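PDB 6K4X: metallo-beta-lactamase from Serratia marcescens, which hydrolyses beta-lactam antibiotics as a zinc-dependent subclass B3 enzyme, held here with the inhibitor 4-amino-2-sulfanylbenzoic acid at its zinc centre. Local coordinates for residues W5-Q9 against T44-V50; G79-Q85 against F120-K125. All blocks are in the same frame, centred on the assembly; numbering follows the deposited sequence.

Contact 1: W5-Q9 against T44-V50; sequences WSSPQ and TEKGAQV
A loop near the N terminus, W5-Q9, packs on the capped start of helix 47-57 in the metallo-beta-lactamase fold, with S6 and T44 meeting at the centre of the contact. The helix start shows how an N-cap can serve a second partner. T44 OG1 accepts a hydrogen bond from G47 N at 2.8 Å, a capping bond with an N-H...O angle of 142°, and the same oxygen is hydrogen-bonded to S6 OG at 2.7 Å. With chi1 at 61°, OG1 stands between the backbone N and the carbonyl carbon of T44, from where it serves helix and loop together. The methyl, T44 CG2, rests against W5 CB at 3.6 Å, the two side chains crossing at nearly a right angle. The indole then leads off toward the zinc centre, coming close to the zinc ligands D76 and H215. K46 bends at its last two torsions and curls over S6, its CB and CE both near the serine hydroxyl. One turn further along the helix, V50 lays its two methyls along the loop backbone. Its CG1 lies against P8 CA at 3.9 Å, while V50 CG2 sits 3.6 Å from S6 O.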
ATOM      1  N   TRP A   5      -9.162   4.010 -10.870  1.00 10.68           N
ATOM      2  CA  TRP A   5      -8.025   4.258  -9.996  1.00 11.04           C
ATOM      3  C   TRP A   5      -7.973   5.708  -9.533  1.00  9.04           C
ATOM      4  O   TRP A   5      -7.347   5.996  -8.548  1.00  9.23           O
ATOM      5  CB  TRP A   5      -6.701   3.992 -10.699  1.00 12.45           C
ATOM      6  CG  TRP A   5      -6.401   2.576 -11.027  1.00 14.45           C
ATOM      7  CD1 TRP A   5      -7.049   1.469 -10.594  1.00 13.67           C
ATOM      8  CD2 TRP A   5      -5.372   2.142 -11.931  1.00 16.66           C
ATOM      9  NE1 TRP A   5      -6.450   0.350 -11.128  1.00 16.94           N
ATOM     10  CE2 TRP A   5      -5.438   0.742 -11.962  1.00 17.12           C
ATOM     11  CE3 TRP A   5      -4.423   2.808 -12.709  1.00 17.18           C
ATOM     12  CZ2 TRP A   5      -4.560  -0.013 -12.739  1.00 18.29           C
ATOM     13  CZ3 TRP A   5      -3.554   2.059 -13.475  1.00 19.38           C
ATOM     14  CH2 TRP A   5      -3.634   0.670 -13.492  1.00 21.03           C
ATOM     15  N   SER A   6      -8.560   6.625 -10.320  1.00  8.20           N
ATOM     16  CA  SER A   6      -8.521   8.052 -10.028  1.00  8.12           C
ATOM     17  C   SER A   6      -9.860   8.572  -9.501  1.00  8.45           C
ATOM     18  O   SER A   6      -9.979   9.774  -9.311  1.00  9.71           O
ATOM     19  CB  SER A   6      -8.147   8.837 -11.265  1.00  8.33           C
ATOM     20  OG  SER A   6      -6.854   8.462 -11.721  1.00  8.88           O
ATOM     21  N   SER A   7     -10.830   7.704  -9.284  1.00  8.46           N
ATOM     22  CA  SER A   7     -12.202   8.151  -9.053  1.00  8.84           C
ATOM     23  C   SER A   7     -12.363   8.732  -7.653  1.00  8.00           C
ATOM     24  O   SER A   7     -11.825   8.222  -6.654  1.00  8.43           O
ATOM     25  CB  SER A   7     -13.173   7.038  -9.252  1.00  9.89           C
ATOM     26  OG  SER A   7     -12.918   5.954  -8.377  1.00 11.92           O
ATOM     27  N   PRO A   8     -13.213   9.770  -7.517  1.00  8.96           N
ATOM     28  CA  PRO A   8     -13.630  10.219  -6.191  1.00  7.69           C
ATOM     29  C   PRO A   8     -14.188   9.072  -5.353  1.00  8.33           C
ATOM     30  O   PRO A   8     -14.784   8.103  -5.868  1.00  9.26           O
ATOM     31  CB  PRO A   8     -14.708  11.259  -6.510  1.00  9.57           C
ATOM     32  CG  PRO A   8     -14.229  11.848  -7.815  1.00 11.57           C
ATOM     33  CD  PRO A   8     -13.716  10.650  -8.594  1.00  9.84           C
ATOM     34  N   GLN A   9     -14.036   9.218  -4.041  1.00  7.55           N
ATOM     35  CA  GLN A   9     -14.502   8.239  -3.064  1.00  7.61           C
ATOM     36  C   GLN A   9     -14.631   8.960  -1.721  1.00  7.07           C
ATOM     37  O   GLN A   9     -13.658   9.521  -1.226  1.00  6.83           O
ATOM     38  CB  GLN A   9     -13.531   7.058  -2.961  1.00  8.07           C
ATOM     39  CG  GLN A   9     -13.797   6.146  -1.771  1.00 10.11           C
ATOM     40  CD  GLN A   9     -15.118   5.435  -1.857  1.00 10.84           C
ATOM     41  OE1 GLN A   9     -15.427   4.794  -2.868  1.00 12.26           O
ATOM     42  NE2 GLN A   9     -15.894   5.514  -0.785  1.00 11.57           N
ATOM     43  N   THR A  44      -3.090   7.604  -8.018  1.00  6.85           N
ATOM     44  CA  THR A  44      -2.583   8.040  -9.299  1.00  8.53           C
ATOM     45  C   THR A  44      -2.295   9.538  -9.260  1.00  8.01           C
ATOM     46  O   THR A  44      -2.625  10.247  -8.311  1.00  7.50           O
ATOM     47  CB  THR A  44      -3.597   7.807 -10.419  1.00  8.48           C
ATOM     48  OG1 THR A  44      -4.755   8.582 -10.079  1.00  8.17           O
ATOM     49  CG2 THR A  44      -3.979   6.356 -10.598  1.00  9.44           C
ATOM     50  N   GLU A  45      -1.658  10.045 -10.326  1.00  8.86           N
ATOM     51  CA  GLU A  45      -1.404  11.447 -10.451  1.00  9.63           C
ATOM     52  C   GLU A  45      -2.722  12.240 -10.345  1.00  8.95           C
ATOM     53  O   GLU A  45      -2.813  13.155  -9.563  1.00  9.94           O
ATOM     54  CB  GLU A  45      -0.672  11.661 -11.774  1.00 12.41           C
ATOM     55  CG  GLU A  45      -0.475  13.091 -12.196  1.00 15.64           C
ATOM     56  CD  GLU A  45       0.317  13.207 -13.497  1.00 17.65           C
ATOM     57  OE1 GLU A  45       0.580  12.150 -14.146  1.00 21.26           O
ATOM     58  OE2 GLU A  45       0.676  14.330 -13.837  1.00 23.64           O
ATOM     59  N   LYS A  46      -3.741  11.841 -11.112  1.00  9.37           N
ATOM     60  CA  LYS A  46      -5.043  12.513 -11.040  1.00 10.49           C
ATOM     61  C   LYS A  46      -5.652  12.295  -9.650  1.00  9.58           C
ATOM     62  O   LYS A  46      -6.319  13.179  -9.096  1.00 11.07           O
ATOM     63  CB  LYS A  46      -5.963  11.964 -12.130  1.00 11.82           C
ATOM     64  CG  LYS A  46      -5.655  12.434 -13.546  1.00 17.31           C
ATOM     65  CD  LYS A  46      -6.765  12.122 -14.524  1.00 23.60           C
ATOM     66  CE  LYS A  46      -7.128  10.657 -14.577  1.00 26.17           C
ATOM     67  NZ  LYS A  46      -5.945   9.823 -14.883  1.00 28.86           N
ATOM     68  N   GLY A  47      -5.415  11.118  -9.078  1.00  7.54           N
ATOM     69  CA  GLY A  47      -5.960  10.753  -7.777  1.00  7.35           C
ATOM     70  C   GLY A  47      -5.424  11.607  -6.644  1.00  7.48           C
ATOM     71  O   GLY A  47      -6.080  11.696  -5.604  1.00  8.01           O
ATOM     72  N   ALA A  48      -4.253  12.223  -6.790  1.00  7.41           N
ATOM     73  CA  ALA A  48      -3.740  13.046  -5.701  1.00  7.17           C
ATOM     74  C   ALA A  48      -4.754  14.115  -5.302  1.00  7.36           C
ATOM     75  O   ALA A  48      -4.843  14.476  -4.137  1.00  7.59           O
ATOM     76  CB  ALA A  48      -2.417  13.678  -6.057  1.00  7.69           C
ATOM     77  N   GLN A  49      -5.475  14.676  -6.274  1.00  7.61           N
ATOM     78  CA  GLN A  49      -6.453  15.732  -5.950  1.00  8.08           C
ATOM     79  C   GLN A  49      -7.607  15.159  -5.127  1.00  7.53           C
ATOM     80  O   GLN A  49      -8.203  15.884  -4.314  1.00  8.13           O
ATOM     81  CB  GLN A  49      -6.979  16.397  -7.229  1.00  9.93           C
ATOM     82  CG  GLN A  49      -5.870  16.980  -8.094  1.00 14.94           C
ATOM     83  CD  GLN A  49      -4.905  17.852  -7.327  1.00 19.21           C
ATOM     84  OE1 GLN A  49      -3.680  17.718  -7.435  1.00 22.01           O
ATOM     85  NE2 GLN A  49      -5.446  18.761  -6.535  1.00 17.53           N
ATOM     86  N   VAL A  50      -7.954  13.889  -5.370  1.00  6.86           N
ATOM     87  CA  VAL A  50      -8.958  13.192  -4.588  1.00  7.59           C
ATOM     88  C   VAL A  50      -8.453  12.958  -3.159  1.00  7.19           C
ATOM     89  O   VAL A  50      -9.163  13.258  -2.193  1.00  6.98           O
ATOM     90  CB  VAL A  50      -9.375  11.895  -5.303  1.00  7.18           C
ATOM     91  CG1 VAL A  50     -10.250  11.022  -4.446  1.00  7.35           C
ATOM     92  CG2 VAL A  50     -10.043  12.177  -6.642  1.00  8.45           C
TER

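Contact 2: G79-Q85 against F120-K125. With SO4 (sulfate ion), chain F.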
ATOM      1  N   GLY A  79       1.671   7.238  -8.259  1.00  5.93           N
ATOM      2  CA  GLY A  79       1.584   8.334  -9.204  1.00  6.64           C
ATOM      3  C   GLY A  79       1.232   9.652  -8.556  1.00  6.42           C
ATOM      4  O   GLY A  79       1.633  10.705  -9.074  1.00  7.71           O
ATOM      5  N   GLY A  80       0.482   9.617  -7.448  1.00  6.31           N
ATOM      6  CA  GLY A  80       0.068  10.809  -6.758  1.00  6.30           C
ATOM      7  C   GLY A  80       1.023  11.259  -5.669  1.00  6.07           C
ATOM      8  O   GLY A  80       0.774  12.290  -5.037  1.00  7.07           O
ATOM      9  N   ILE A  81       2.061  10.475  -5.375  1.00  6.22           N
ATOM     10  CA  ILE A  81       2.914  10.783  -4.262  1.00  6.38           C
ATOM     11  C   ILE A  81       3.625  12.119  -4.453  1.00  6.22           C
ATOM     12  O   ILE A  81       3.713  12.894  -3.513  1.00  6.41           O
ATOM     13  CB  ILE A  81       3.896   9.643  -3.947  1.00  6.34           C
ATOM     14  CG1 ILE A  81       3.098   8.465  -3.376  1.00  6.56           C
ATOM     15  CG2 ILE A  81       4.986  10.132  -2.995  1.00  7.40           C
ATOM     16  CD1 ILE A  81       3.912   7.241  -3.076  1.00  7.95           C
ATOM     17  N   SER A  82       4.144  12.376  -5.654  1.00  6.72           N
ATOM     18  CA  SER A  82       4.922  13.595  -5.847  1.00  6.92           C
ATOM     19  C   SER A  82       4.078  14.832  -5.539  1.00  6.90           C
ATOM     20  O   SER A  82       4.513  15.765  -4.870  1.00  7.59           O
ATOM     21  CB  SER A  82       5.472  13.646  -7.238  1.00  7.40           C
ATOM     22  OG  SER A  82       6.174  14.864  -7.460  1.00  8.57           O
ATOM     23  N   ALA A  83       2.855  14.839  -6.063  1.00  7.16           N
ATOM     24  CA  ALA A  83       1.952  15.953  -5.855  1.00  7.42           C
ATOM     25  C   ALA A  83       1.613  16.086  -4.367  1.00  7.18           C
ATOM     26  O   ALA A  83       1.569  17.194  -3.819  1.00  8.53           O
ATOM     27  CB  ALA A  83       0.704  15.821  -6.690  1.00  8.49           C
ATOM     28  N   MET A  84       1.324  14.967  -3.708  1.00  7.36           N
ATOM     29  CA  MET A  84       1.029  14.994  -2.272  1.00  7.08           C
ATOM     30  C   MET A  84       2.253  15.468  -1.477  1.00  7.12           C
ATOM     31  O   MET A  84       2.112  16.193  -0.488  1.00  7.24           O
ATOM     32  CB  MET A  84       0.577  13.622  -1.787  1.00  7.43           C
ATOM     33  CG  MET A  84      -0.805  13.177  -2.284  1.00  8.89           C
ATOM     34  SD  MET A  84      -2.142  14.332  -1.968  1.00 10.57           S
ATOM     35  CE  MET A  84      -1.790  14.773  -0.259  1.00  9.62           C
ATOM     36  N   GLN A  85       3.457  15.079  -1.882  1.00  6.66           N
ATOM     37  CA  GLN A  85       4.688  15.505  -1.205  1.00  7.22           C
ATOM     38  C   GLN A  85       4.797  17.034  -1.271  1.00  6.79           C
ATOM     39  O   GLN A  85       5.079  17.689  -0.294  1.00  7.95           O
ATOM     40  CB  GLN A  85       5.888  14.813  -1.845  1.00  7.12           C
ATOM     41  CG  GLN A  85       7.187  14.982  -1.066  1.00  7.55           C
ATOM     42  CD  GLN A  85       7.761  16.375  -1.157  1.00  7.85           C
ATOM     43  OE1 GLN A  85       7.784  16.995  -2.224  1.00  8.78           O
ATOM     44  NE2 GLN A  85       8.237  16.884  -0.038  1.00  8.81           N
ATOM     45  N   PHE A 120       5.471   7.844 -14.142  1.00  7.39           N
ATOM     46  CA  PHE A 120       4.675   8.711 -13.322  1.00  6.89           C
ATOM     47  C   PHE A 120       5.562   9.823 -12.780  1.00  7.72           C
ATOM     48  O   PHE A 120       6.784   9.818 -12.957  1.00  7.81           O
ATOM     49  CB  PHE A 120       3.973   7.894 -12.232  1.00  7.02           C
ATOM     50  CG  PHE A 120       4.896   7.139 -11.303  1.00  7.30           C
ATOM     51  CD1 PHE A 120       5.294   5.845 -11.599  1.00  7.84           C
ATOM     52  CD2 PHE A 120       5.354   7.725 -10.138  1.00  7.77           C
ATOM     53  CE1 PHE A 120       6.137   5.154 -10.744  1.00  8.44           C
ATOM     54  CE2 PHE A 120       6.218   7.043  -9.299  1.00  8.17           C
ATOM     55  CZ  PHE A 120       6.588   5.753  -9.594  1.00  8.13           C
ATOM     56  N   PRO A 121       4.996  10.854 -12.130  1.00  8.04           N
ATOM     57  CA  PRO A 121       5.825  11.979 -11.716  1.00  8.87           C
ATOM     58  C   PRO A 121       6.811  11.599 -10.604  1.00  8.24           C
ATOM     59  O   PRO A 121       6.432  11.002  -9.593  1.00  8.34           O
ATOM     60  CB  PRO A 121       4.796  13.002 -11.224  1.00  9.12           C
ATOM     61  CG  PRO A 121       3.538  12.638 -11.962  1.00  9.83           C
ATOM     62  CD  PRO A 121       3.553  11.132 -11.993  1.00  8.60           C
ATOM     63  N   GLY A 122       8.071  11.991 -10.771  1.00  7.42           N
ATOM     64  CA  GLY A 122       9.072  11.764  -9.763  1.00  7.96           C
ATOM     65  C   GLY A 122       8.830  12.628  -8.546  1.00  7.89           C
ATOM     66  O   GLY A 122       8.340  13.761  -8.655  1.00  7.92           O
ATOM     67  N   SER A 123       9.172  12.099  -7.376  1.00  7.55           N
ATOM     68  CA  SER A 123       8.964  12.793  -6.121  0.50  7.87           C
ATOM     69  C   SER A 123      10.293  13.307  -5.547  1.00  8.84           C
ATOM     70  O   SER A 123      11.332  12.694  -5.709  1.00  9.52           O
ATOM     71  CB  SER A 123       8.236  11.906  -5.142  0.50  7.81           C
ATOM     72  OG  SER A 123       7.966  12.573  -3.913  0.50  8.01           O
ATOM     73  N   ALA A 124      10.201  14.423  -4.816  1.00  8.36           N
ATOM     74  CA  ALA A 124      11.242  14.898  -3.928  1.00  9.14           C
ATOM     75  C   ALA A 124      11.192  14.174  -2.576  1.00  7.83           C
ATOM     76  O   ALA A 124      10.185  13.561  -2.212  1.00  8.10           O
ATOM     77  CB  ALA A 124      11.105  16.391  -3.732  1.00  9.60           C
ATOM     78  N   LYS A 125      12.297  14.265  -1.827  1.00  8.10           N
ATOM     79  CA  LYS A 125      12.366  13.907  -0.417  1.00  8.51           C
ATOM     80  C   LYS A 125      12.081  12.416  -0.188  1.00  7.22           C
ATOM     81  O   LYS A 125      11.447  12.032   0.814  1.00  8.76           O
ATOM     82  CB  LYS A 125      11.400  14.744   0.429  1.00 10.04           C
ATOM     83  CG  LYS A 125      11.664  16.241   0.453  1.00 13.84           C
ATOM     84  CD  LYS A 125      11.364  16.843   1.813  1.00 16.08           C
ATOM     85  CE  LYS A 125      12.525  16.627   2.756  1.00 19.64           C
ATOM     86  NZ  LYS A 125      12.335  17.337   4.038  1.00 19.94           N
TER
HETATM   87  S   SO4 F 305      15.787  15.569  -1.818  1.00 15.16           S
HETATM   88  O1  SO4 F 305      16.081  14.151  -1.884  1.00 17.03           O
HETATM   89  O2  SO4 F 305      16.983  16.182  -2.490  1.00 14.69           O
HETATM   90  O3  SO4 F 305      14.546  16.035  -2.511  1.00 15.88           O
HETATM   91  O4  SO4 F 305      15.648  16.057  -0.447  1.00 17.38           O
HETATM   92  O   HOH W   1       7.602  15.967  -4.782  1.00  9.34           O
HETATM   93  O   HOH W   2       4.798  10.392  -7.573  1.00 10.28           O
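S82 and S123 bring helix 81-88 and the loop before strand 126-129 closest together, their CA atoms 4.1 Å apart. Here the packing is tight and buried. The S82 hydroxyl, anti to its own backbone N (chi1 177°), gives a 2.7 Å hydrogen bond from S82 OG to G122 O, arriving from above the carbonyl plane, 38° out of it. S123 CB lies against S82 CA and CB. A water accepts from S82 N and donates to P121 O at 2.7 Å, joining helix and loop. Q85 belongs to this packed side too: it bends at chi2 to lay NE2 across the K125 chain, 3.5 Å from K125 CG, while that amide nitrogen bonds to A90 O. A second water links S82 O, Q85 OE1 and A124 N. Toward F120, F120 CB lies 3.9 Å from G79 CA and P121 CD rests on G79 O.

The solvent side is formed by A124 and K125, where K125 N holds a sulfate, probably from the crystallisation liquor, which R127 also binds. Such helix-to-loop packing belongs to the alpha-beta/beta-alpha sandwich of the metallo-beta-lactamase superfamily, in which helix 81-88 follows the zinc-binding HxHxDH motif (H72, H74, D76, H77) along the chain.

In the fold
Followed from the N terminus, the two contacts come in series, neither nested nor crossed. Contact 1 closes first, bringing the loop ahead of strand 12-15 onto the start of helix 47-57 after four strands, 12-15 to 37-40, have been laid down. The chain then runs through strand 65-69 and the zinc ligands H72, H74, D76 and H77 before contact 2 opens. That contact spans strand 91-95 and helix 99-104 and closes just before edge strand 126-129. The two also touch directly: A48 packs on M84, so helix 47-57 lies on helix 81-88, and E45 reaches P121 in the 120-125 loop.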